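Local structure of ribosome-inactivating protein 3 (Zea mays, 2PQG) at residues Pro7-Asn12 and Leu56-Ser61. The protein is a maize ribosome-inactivating protein, of the plant family with a mixed six-stranded sheet and a largely helical remainder. Residues are numbered along the deposited sequence; the frame is centred on the assembly and turned at random.
Sequences PVEDAN and LKTRTS
The carboxylate of E9 is the flat group that meets the other segment, and it uses one oxygen: OE2 accepts from the backbone N of R59 at 2.8 Å. The donor comes to the anti side, 31° out of the carboxylate plane, yet the bond is fairly straight. The guanidinium of R59 has the hydroxyl of T60 at its edge, in plane, and is turned well away from the plane of the E9 carboxylate; with E9 OE2 still 6.2 Å from R59 NE, the two charges form no salt bridge. Carried across by an extended chain beyond CG, OE2 also comes 3.2 Å from T58 CB. A water donates to the same oxygen and accepts from T60 OG1. T58 OG1 sits between its own backbone N and carbonyl carbon (chi1 72°), where it takes the N-H groups of both T60 and S61 in an ST turn and ST motif; N133 of helix 125-135 is a further partner. One residue back along the chain from T58, K57 forms a parallel bridge with P7 where the edge strand 2-7 leaves its neighbour 51-57. The closing bond, V8 N to K57 O at 2.8 Å, is weak, bent to 118°. The CB of V8 points toward the other segment, bringing CG2 4.1 Å from L56 CB, while helix 125-135 packs on both side chains. The type I turn from P7 to D10 swings the chain out of the sheet just where E9 can face the 58-61 turn. Chemically, the weak last rung of the sheet is followed by a carboxylate acceptor gripping a main-chain N-H; neutral donors at OE2, from R59 N and the water, would probably stabilise a negative charge on E9.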
loop_
_atom_site.group_PDB
_atom_site.type_symbol
_atom_site.label_atom_id
_atom_site.label_comp_id
_atom_site.label_asym_id
_atom_site.label_seq_id
_atom_site.Cartn_x
_atom_site.Cartn_y
_atom_site.Cartn_z
ATOM N N PRO A 7 -2.988 14.511 -7.955
ATOM C CA PRO A 7 -2.614 15.832 -7.429
ATOM C C PRO A 7 -3.052 15.886 -5.973
ATOM O O PRO A 7 -4.081 16.483 -5.635
ATOM C CB PRO A 7 -3.385 16.789 -8.324
ATOM C CG PRO A 7 -4.626 15.990 -8.674
ATOM C CD PRO A 7 -4.161 14.582 -8.849
ATOM N N VAL A 8 -2.266 15.260 -5.103
ATOM C CA VAL A 8 -2.615 15.164 -3.690
ATOM C C VAL A 8 -3.384 16.396 -3.221
ATOM O O VAL A 8 -4.552 16.304 -2.843
ATOM C CB VAL A 8 -1.364 14.986 -2.810
ATOM C CG1 VAL A 8 -1.763 14.631 -1.386
ATOM C CG2 VAL A 8 -0.450 13.920 -3.397
ATOM N N GLU A 9 -2.720 17.547 -3.247
ATOM C CA GLU A 9 -3.207 18.725 -2.573
ATOM C C GLU A 9 -4.448 19.340 -3.171
ATOM O O GLU A 9 -5.091 20.185 -2.544
ATOM C CB GLU A 9 -2.085 19.766 -2.485
ATOM C CG GLU A 9 -0.979 19.430 -1.501
ATOM C CD GLU A 9 -0.151 20.649 -1.123
ATOM O OE1 GLU A 9 -0.631 21.470 -0.313
ATOM O OE2 GLU A 9 0.974 20.793 -1.643
ATOM N N ASP A 10 -4.779 18.910 -4.381
ATOM C CA ASP A 10 -5.947 19.423 -5.072
ATOM C C ASP A 10 -7.232 18.953 -4.402
ATOM O O ASP A 10 -7.744 17.877 -4.708
ATOM C CB ASP A 10 -5.948 18.970 -6.526
ATOM C CG ASP A 10 -7.110 19.530 -7.292
ATOM O OD1 ASP A 10 -7.886 20.307 -6.695
ATOM O OD2 ASP A 10 -7.247 19.202 -8.484
ATOM N N ALA A 11 -7.753 19.782 -3.504
ATOM C CA ALA A 11 -8.972 19.484 -2.774
ATOM C C ALA A 11 -10.181 19.180 -3.662
ATOM O O ALA A 11 -11.103 18.494 -3.226
ATOM C CB ALA A 11 -9.292 20.624 -1.844
ATOM N N ASN A 12 -10.193 19.679 -4.897
ATOM C CA ASN A 12 -11.322 19.418 -5.796
ATOM C C ASN A 12 -11.273 18.035 -6.475
ATOM O O ASN A 12 -12.250 17.611 -7.086
ATOM C CB ASN A 12 -11.404 20.495 -6.883
ATOM C CG ASN A 12 -11.606 21.893 -6.325
ATOM O OD1 ASN A 12 -12.601 22.178 -5.656
ATOM N ND2 ASN A 12 -10.661 22.780 -6.616
ATOM N N LEU A 56 2.436 10.625 -7.258
ATOM C CA LEU A 56 1.737 11.460 -6.294
ATOM C C LEU A 56 2.443 12.815 -6.206
ATOM O O LEU A 56 3.618 12.909 -5.833
ATOM C CB LEU A 56 1.728 10.794 -4.920
ATOM C CG LEU A 56 1.247 9.343 -4.899
ATOM C CD1 LEU A 56 1.338 8.799 -3.468
ATOM C CD2 LEU A 56 -0.175 9.263 -5.409
ATOM N N LYS A 57 1.715 13.868 -6.541
ATOM C CA LYS A 57 2.278 15.212 -6.528
ATOM C C LYS A 57 1.614 16.136 -5.531
ATOM O O LYS A 57 0.403 16.017 -5.267
ATOM C CB LYS A 57 2.126 15.864 -7.901
ATOM C CG LYS A 57 2.216 14.908 -9.088
ATOM C CD LYS A 57 1.501 15.443 -10.324
ATOM C CE LYS A 57 2.469 16.089 -11.289
ATOM N NZ LYS A 57 2.104 17.500 -11.574
ATOM N N THR A 58 2.404 17.027 -4.948
ATOM C CA THR A 58 1.854 18.105 -4.152
ATOM C C THR A 58 1.865 19.393 -4.953
ATOM O O THR A 58 1.828 19.382 -6.184
ATOM C CB THR A 58 2.656 18.312 -2.853
ATOM O OG1 THR A 58 3.930 18.890 -3.161
ATOM C CG2 THR A 58 2.866 16.986 -2.138
ATOM N N ARG A 59 1.918 20.504 -4.234
ATOM C CA ARG A 59 2.212 21.816 -4.823
ATOM C C ARG A 59 3.719 22.056 -4.804
ATOM O O ARG A 59 4.239 22.947 -5.488
ATOM C CB ARG A 59 1.573 22.910 -3.965
ATOM C CG ARG A 59 2.274 24.272 -4.043
ATOM C CD ARG A 59 1.660 25.303 -3.115
ATOM N NE ARG A 59 2.191 26.642 -3.360
ATOM C CZ ARG A 59 3.486 26.953 -3.346
ATOM N NH1 ARG A 59 4.397 26.018 -3.102
ATOM N NH2 ARG A 59 3.875 28.202 -3.571
ATOM N N THR A 60 4.427 21.253 -4.017
ATOM C CA THR A 60 5.859 21.450 -3.815
ATOM C C THR A 60 6.675 20.379 -4.534
ATOM O O THR A 60 7.535 20.688 -5.358
ATOM C CB THR A 60 6.224 21.442 -2.319
ATOM O OG1 THR A 60 5.708 22.623 -1.692
ATOM C CG2 THR A 60 7.734 21.398 -2.140
ATOM N N SER A 61 6.397 19.119 -4.214
ATOM C CA SER A 61 7.247 18.017 -4.621
ATOM C C SER A 61 6.426 16.881 -5.204
ATOM O O SER A 61 5.244 17.048 -5.501
ATOM C CB SER A 61 8.043 17.508 -3.424
ATOM O OG SER A 61 9.126 16.705 -3.847
HETATM O O HOH W 1 3.552 20.975 -0.468
#